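Local coordinates for protein beta-lactamase (Klebsiella pneumoniae, PDB 6HUH) that probably hydrolyses the beta-lactam ring of antibiotics to a substituted beta-amino acid, as a class D serine beta-lactamase that confers antibiotic resistance, at residues D190-H195 with G221-Q226; Q228-V233 with E259-L264. All blocks are in the same frame, centred on the assembly; numbering follows the deposited sequence.

Contact 1: residues D190-H195 with G221-Q226; sequences DGWQIH and GWASKQ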
loop_
_atom_site.group_PDB
_atom_site.type_symbol
_atom_site.label_atom_id
_atom_site.label_comp_id
_atom_site.label_asym_id
_atom_site.label_seq_id
_atom_site.Cartn_x
_atom_site.Cartn_y
_atom_site.Cartn_z
ATOM N N ASP A 190 -13.459 -0.747 -15.280
ATOM C CA ASP A 190 -14.694 -1.562 -15.198
ATOM C C ASP A 190 -14.462 -2.823 -14.303
ATOM O O ASP A 190 -14.103 -2.675 -13.128
ATOM C CB ASP A 190 -15.303 -1.897 -16.592
ATOM C CG ASP A 190 -16.791 -2.289 -16.589
ATOM O OD1 ASP A 190 -17.129 -3.352 -16.011
ATOM O OD2 ASP A 190 -17.609 -1.561 -17.221
ATOM N N GLY A 191 -14.601 -4.020 -14.875
ATOM C CA GLY A 191 -14.390 -5.259 -14.136
ATOM C C GLY A 191 -13.002 -5.848 -14.291
ATOM O O GLY A 191 -12.719 -6.916 -13.742
ATOM N N TRP A 192 -12.134 -5.155 -15.037
ATOM C CA TRP A 192 -10.772 -5.565 -15.324
ATOM C C TRP A 192 -9.832 -5.235 -14.167
ATOM O O TRP A 192 -9.888 -4.142 -13.587
ATOM C CB TRP A 192 -10.276 -4.940 -16.647
ATOM C CG TRP A 192 -11.044 -5.419 -17.842
ATOM C CD1 TRP A 192 -12.252 -4.960 -18.284
ATOM C CD2 TRP A 192 -10.668 -6.477 -18.735
ATOM N NE1 TRP A 192 -12.659 -5.678 -19.386
ATOM C CE2 TRP A 192 -11.713 -6.625 -19.675
ATOM C CE3 TRP A 192 -9.555 -7.339 -18.814
ATOM C CZ2 TRP A 192 -11.672 -7.578 -20.694
ATOM C CZ3 TRP A 192 -9.518 -8.286 -19.827
ATOM C CH2 TRP A 192 -10.568 -8.395 -20.753
ATOM N N GLN A 193 -8.975 -6.199 -13.834
ATOM C CA GLN A 193 -7.975 -6.099 -12.790
ATOM C C GLN A 193 -6.681 -5.744 -13.476
ATOM O O GLN A 193 -6.240 -6.481 -14.347
ATOM C CB GLN A 193 -7.847 -7.432 -12.035
ATOM C CG GLN A 193 -8.905 -7.652 -10.952
ATOM C CD GLN A 193 -8.546 -8.831 -10.084
ATOM O OE1 GLN A 193 -7.631 -8.773 -9.248
ATOM N NE2 GLN A 193 -9.252 -9.937 -10.275
ATOM N N ILE A 194 -6.101 -4.591 -13.129
ATOM C CA ILE A 194 -4.862 -4.092 -13.746
ATOM C C ILE A 194 -3.610 -4.379 -12.870
ATOM O O ILE A 194 -3.595 -4.090 -11.679
ATOM C CB ILE A 194 -5.004 -2.582 -14.120
ATOM C CG1 ILE A 194 -6.376 -2.247 -14.818
ATOM C CG2 ILE A 194 -3.810 -2.046 -14.928
ATOM C CD1 ILE A 194 -6.737 -2.906 -16.159
ATOM N N HIS A 195 -2.588 -4.959 -13.461
ATOM C CA HIS A 195 -1.343 -5.220 -12.763
ATOM C C HIS A 195 -0.292 -4.598 -13.648
ATOM O O HIS A 195 -0.336 -4.811 -14.859
ATOM C CB HIS A 195 -1.119 -6.720 -12.591
ATOM C CG HIS A 195 -2.286 -7.444 -11.981
ATOM N ND1 HIS A 195 -2.325 -7.755 -10.628
ATOM C CD2 HIS A 195 -3.413 -7.912 -12.566
ATOM C CE1 HIS A 195 -3.461 -8.405 -10.439
ATOM N NE2 HIS A 195 -4.147 -8.527 -11.575
ATOM N N GLY A 221 2.718 -4.561 -18.065
ATOM C CA GLY A 221 1.758 -5.275 -17.231
ATOM C C GLY A 221 0.630 -5.934 -17.977
ATOM O O GLY A 221 0.682 -6.083 -19.194
ATOM N N TRP A 222 -0.370 -6.365 -17.247
ATOM C CA TRP A 222 -1.509 -7.046 -17.836
ATOM C C TRP A 222 -2.788 -6.651 -17.164
ATOM O O TRP A 222 -2.766 -6.149 -16.052
ATOM C CB TRP A 222 -1.326 -8.575 -17.783
ATOM C CG TRP A 222 -1.430 -9.180 -16.408
ATOM C CD1 TRP A 222 -2.537 -9.741 -15.833
ATOM C CD2 TRP A 222 -0.376 -9.297 -15.447
ATOM N NE1 TRP A 222 -2.230 -10.219 -14.581
ATOM C CE2 TRP A 222 -0.916 -9.939 -14.306
ATOM C CE3 TRP A 222 0.974 -8.892 -15.425
ATOM C CZ2 TRP A 222 -0.151 -10.196 -13.161
ATOM C CZ3 TRP A 222 1.730 -9.150 -14.287
ATOM C CH2 TRP A 222 1.168 -9.792 -13.174
ATOM N N ALA A 223 -3.902 -6.987 -17.792
ATOM C CA ALA A 223 -5.255 -6.735 -17.347
ATOM C C ALA A 223 -6.045 -8.042 -17.438
ATOM O O ALA A 223 -5.964 -8.752 -18.447
ATOM C CB ALA A 223 -5.878 -5.695 -18.242
ATOM N N SER A 224 -6.805 -8.371 -16.390
ATOM C CA SER A 224 -7.595 -9.603 -16.389
ATOM C C SER A 224 -9.068 -9.406 -15.991
ATOM O O SER A 224 -9.403 -8.514 -15.222
ATOM C CB SER A 224 -6.925 -10.674 -15.527
ATOM O OG SER A 224 -6.649 -10.246 -14.202
ATOM N N LYS A 225 -9.942 -10.234 -16.542
ATOM C CA LYS A 225 -11.375 -10.241 -16.270
ATOM C C LYS A 225 -11.784 -11.669 -16.581
ATOM O O LYS A 225 -11.982 -12.036 -17.750
ATOM C CB LYS A 225 -12.129 -9.221 -17.135
ATOM C CG LYS A 225 -13.402 -8.724 -16.496
ATOM C CD LYS A 225 -14.258 -7.940 -17.471
ATOM C CE LYS A 225 -15.549 -7.475 -16.848
ATOM N NZ LYS A 225 -15.808 -6.040 -17.139
ATOM N N GLN A 226 -11.791 -12.494 -15.518
ATOM C CA GLN A 226 -12.044 -13.942 -15.473
ATOM C C GLN A 226 -11.142 -14.682 -16.488
ATOM O O GLN A 226 -9.914 -14.667 -16.323
ATOM C CB GLN A 226 -13.550 -14.346 -15.544
ATOM C CG GLN A 226 -14.466 -13.602 -16.521
ATOM C CD GLN A 226 -15.835 -13.323 -15.921
ATOM O OE1 GLN A 226 -16.679 -14.219 -15.764
ATOM N NE2 GLN A 226 -16.102 -12.062 -15.610
HETATM O O HOH W 1 -18.176 -5.966 -15.321
#

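Contact 2: residues Q228-V233 with E259-L264; sequences QKLIFV and EQLKKL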
loop_
_atom_site.group_PDB
_atom_site.type_symbol
_atom_site.label_atom_id
_atom_site.label_comp_id
_atom_site.label_asym_id
_atom_site.label_seq_id
_atom_site.Cartn_x
_atom_site.Cartn_y
_atom_site.Cartn_z
ATOM N N GLN A 228 -10.541 -13.959 -19.849
ATOM C CA GLN A 228 -9.791 -13.007 -20.661
ATOM C C GLN A 228 -8.628 -12.320 -19.948
ATOM O O GLN A 228 -8.755 -11.891 -18.806
ATOM C CB GLN A 228 -10.723 -11.964 -21.290
ATOM C CG GLN A 228 -11.703 -12.562 -22.295
ATOM C CD GLN A 228 -11.899 -11.687 -23.501
ATOM O OE1 GLN A 228 -12.605 -10.671 -23.459
ATOM N NE2 GLN A 228 -11.313 -12.094 -24.619
ATOM N N LYS A 229 -7.488 -12.246 -20.638
ATOM C CA LYS A 229 -6.252 -11.591 -20.186
ATOM C C LYS A 229 -5.622 -10.805 -21.351
ATOM O O LYS A 229 -5.845 -11.159 -22.508
ATOM C CB LYS A 229 -5.254 -12.608 -19.610
ATOM C CG LYS A 229 -5.551 -12.993 -18.167
ATOM C CD LYS A 229 -4.656 -14.123 -17.684
ATOM C CE LYS A 229 -5.151 -14.730 -16.392
ATOM N NZ LYS A 229 -4.742 -13.939 -15.195
ATOM N N LEU A 230 -4.874 -9.726 -21.053
ATOM C CA LEU A 230 -4.271 -8.873 -22.078
ATOM C C LEU A 230 -2.988 -8.236 -21.566
ATOM O O LEU A 230 -3.030 -7.479 -20.596
ATOM C CB LEU A 230 -5.282 -7.790 -22.497
ATOM C CG LEU A 230 -4.863 -6.755 -23.543
ATOM C CD1 LEU A 230 -5.790 -6.783 -24.704
ATOM C CD2 LEU A 230 -4.881 -5.343 -22.964
ATOM N N ILE A 231 -1.851 -8.541 -22.220
ATOM C CA ILE A 231 -0.537 -7.966 -21.902
ATOM C C ILE A 231 -0.465 -6.573 -22.595
ATOM O O ILE A 231 -1.178 -6.332 -23.570
ATOM C CB ILE A 231 0.624 -8.881 -22.388
ATOM C CG1 ILE A 231 0.468 -10.372 -21.965
ATOM C CG2 ILE A 231 1.979 -8.329 -21.991
ATOM C CD1 ILE A 231 0.428 -10.712 -20.570
ATOM N N PHE A 232 0.394 -5.672 -22.085
ATOM C CA PHE A 232 0.637 -4.335 -22.638
ATOM C C PHE A 232 2.030 -3.867 -22.224
ATOM O O PHE A 232 2.460 -4.109 -21.098
ATOM C CB PHE A 232 -0.456 -3.318 -22.249
ATOM C CG PHE A 232 -0.634 -3.122 -20.769
ATOM C CD1 PHE A 232 0.250 -2.328 -20.042
ATOM C CD2 PHE A 232 -1.699 -3.707 -20.099
ATOM C CE1 PHE A 232 0.133 -2.212 -18.650
ATOM C CE2 PHE A 232 -1.854 -3.534 -18.712
ATOM C CZ PHE A 232 -0.923 -2.804 -17.994
ATOM N N VAL A 233 2.749 -3.248 -23.159
ATOM C CA VAL A 233 4.103 -2.748 -22.953
ATOM C C VAL A 233 4.154 -1.376 -23.605
ATOM O O VAL A 233 3.720 -1.224 -24.752
ATOM C CB VAL A 233 5.192 -3.702 -23.538
ATOM C CG1 VAL A 233 6.594 -3.173 -23.270
ATOM C CG2 VAL A 233 5.063 -5.127 -23.007
ATOM N N GLU A 259 -10.229 0.776 -24.912
ATOM C CA GLU A 259 -10.564 0.350 -26.273
ATOM C C GLU A 259 -10.059 -1.080 -26.586
ATOM O O GLU A 259 -10.802 -1.861 -27.162
ATOM C CB GLU A 259 -10.121 1.369 -27.341
ATOM C CG GLU A 259 -8.633 1.641 -27.421
ATOM C CD GLU A 259 -8.275 2.704 -28.434
ATOM O OE1 GLU A 259 -8.104 2.354 -29.625
ATOM O OE2 GLU A 259 -8.153 3.884 -28.036
ATOM N N GLN A 260 -8.835 -1.430 -26.154
ATOM C CA GLN A 260 -8.206 -2.746 -26.350
ATOM C C GLN A 260 -8.942 -3.822 -25.610
ATOM O O GLN A 260 -8.980 -4.961 -26.083
ATOM C CB GLN A 260 -6.760 -2.742 -25.870
ATOM C CG GLN A 260 -5.930 -1.658 -26.487
ATOM C CD GLN A 260 -5.876 -1.788 -27.982
ATOM O OE1 GLN A 260 -6.502 -1.021 -28.708
ATOM N NE2 GLN A 260 -5.145 -2.778 -28.477
ATOM N N LEU A 261 -9.487 -3.471 -24.424
ATOM C CA LEU A 261 -10.252 -4.361 -23.563
ATOM C C LEU A 261 -11.602 -4.611 -24.233
ATOM O O LEU A 261 -12.050 -5.753 -24.294
ATOM C CB LEU A 261 -10.429 -3.692 -22.194
ATOM C CG LEU A 261 -9.449 -4.013 -21.063
ATOM C CD1 LEU A 261 -8.025 -3.854 -21.468
ATOM C CD2 LEU A 261 -9.659 -3.070 -19.933
ATOM N N LYS A 262 -12.219 -3.543 -24.774
ATOM C CA LYS A 262 -13.497 -3.578 -25.480
ATOM C C LYS A 262 -13.335 -4.424 -26.754
ATOM O O LYS A 262 -14.197 -5.255 -27.042
ATOM C CB LYS A 262 -13.950 -2.140 -25.832
ATOM C CG LYS A 262 -15.413 -1.998 -26.293
ATOM C CD LYS A 262 -15.648 -1.767 -27.829
ATOM C CE LYS A 262 -15.348 -0.376 -28.357
ATOM N NZ LYS A 262 -13.898 -0.139 -28.630
ATOM N N LYS A 263 -12.212 -4.227 -27.492
ATOM C CA LYS A 263 -11.846 -4.971 -28.704
ATOM C C LYS A 263 -11.705 -6.455 -28.359
ATOM O O LYS A 263 -12.107 -7.310 -29.156
ATOM C CB LYS A 263 -10.495 -4.487 -29.265
ATOM C CG LYS A 263 -10.545 -3.296 -30.199
ATOM C CD LYS A 263 -9.243 -3.247 -31.020
ATOM C CE LYS A 263 -8.726 -1.851 -31.283
ATOM N NZ LYS A 263 -9.470 -1.149 -32.373
ATOM N N LEU A 264 -11.125 -6.749 -27.168
ATOM C CA LEU A 264 -10.891 -8.092 -26.641
ATOM C C LEU A 264 -12.202 -8.810 -26.315
ATOM O O LEU A 264 -12.234 -10.039 -26.390
ATOM C CB LEU A 264 -9.981 -8.013 -25.399
ATOM C CG LEU A 264 -9.161 -9.247 -25.049
ATOM C CD1 LEU A 264 -8.034 -9.490 -26.063
ATOM C CD2 LEU A 264 -8.590 -9.121 -23.660
#

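Contact 1: residues D190-H195 with G221-Q226
K225 lies across the indole of W192 at about a right angle and then runs on along G191 to D190. Its CB sits over the centre of the six-membered ring of W192, 3.5 Å from the centroid, a CH-pi contact. K225 CG passes 3.4 Å from G191 O, and CD returns over the same indole face, 3.4 Å from W192 NE1. CE lies 3.7 Å from G191 CA. NZ ends in a salt bridge, 3.2 Å from D190 OD1 and weak as a hydrogen bond; one water joins the same two atoms, accepting from NZ and donating to OD1. With CG anti to the backbone N (chi1 -153°), the chain is carried past the ring toward the turn at D190.

The backbones form an antiparallel ladder, their strand segments running at 158°. Q193 with S224 and H195 with W222 are hydrogen-bonded pairs, each bonded both ways. Between them I194 and A223 make a non-hydrogen-bonded pair, with I194 CD1 3.6 Å from A223 CB. On the other face H195 CB stands 3.6 Å from the centroid of the W222 six-membered ring. The imidazole is slid along the indole: planes are 17° apart, with barely any overlap. H195 ND1 is bonded to A181 O, which anchors the imidazole.

Strand 185-189 flanks this pair of strands on one side and strand 228-238 on the other. Helix 245-264 packs against W192 and I194, while W222 on the opposite face touches L165 and V166 of helix 155-166.

Contact 2: residues Q228-V233 with E259-L264
Strand 228-233 passes helix 259-264 with Q228 and L230 against L264, the axes 9.7 Å apart at closest and 141° between their directions. L264 fits between the two strand side chains. Its CG is 3.6 Å from Q228 NE2, and its CD2 branch reaches 3.6 Å from K229 O and 3.8 Å from L230 CB. The other branch, CD1, meets L230 CD1. L230 holds CG anti to its own N (chi1 179°), which lets its CD2 reach L261 CD1 at 3.8 Å. This is the C-terminal helix lying on one face of the antiparallel sheet, as in the penicillin-binding and serine beta-lactamase fold, and W192 of the next-but-one strand lies against the same residues L261 and L264. At the strand's start the contact turns polar: Q228 NE2 donates to L264 O in the last turn of helix 245-264, 2.9 Å away and bent to 149° at the hydrogen. Q228 OE1 lies nearly as close to that oxygen without bonding. The acceptor lies in the plane of the Q228 amide, whereas the donor stands well above the carbonyl plane of L264. One turn earlier in the helix, Q260 borders L230 CD1 with its O and, more loosely, its CB; its side chain also touches F29 of strand 26-30.

In the fold
After the N-terminal strands 26-30 and 36-41 and a run of helices, the chain enters strand 185-189 and turns into strand 192-201. Contact 1 joins the start of that strand to the end of strand 215-225, closing a hairpin within the sheet. A short turn leads into strand 228-238, where contact 2 opens, and helix 245-264 returns to close it; the two loops follow in series and do not nest. Their centres are 9 Å apart and they meet directly. G221 and A223 pair with F232 and L230 through the backbone, and the W192 indole is the piece both contacts share. Three consecutive strands are thus tied together, with the C-terminal helix packed against strands 192-201 and 228-238.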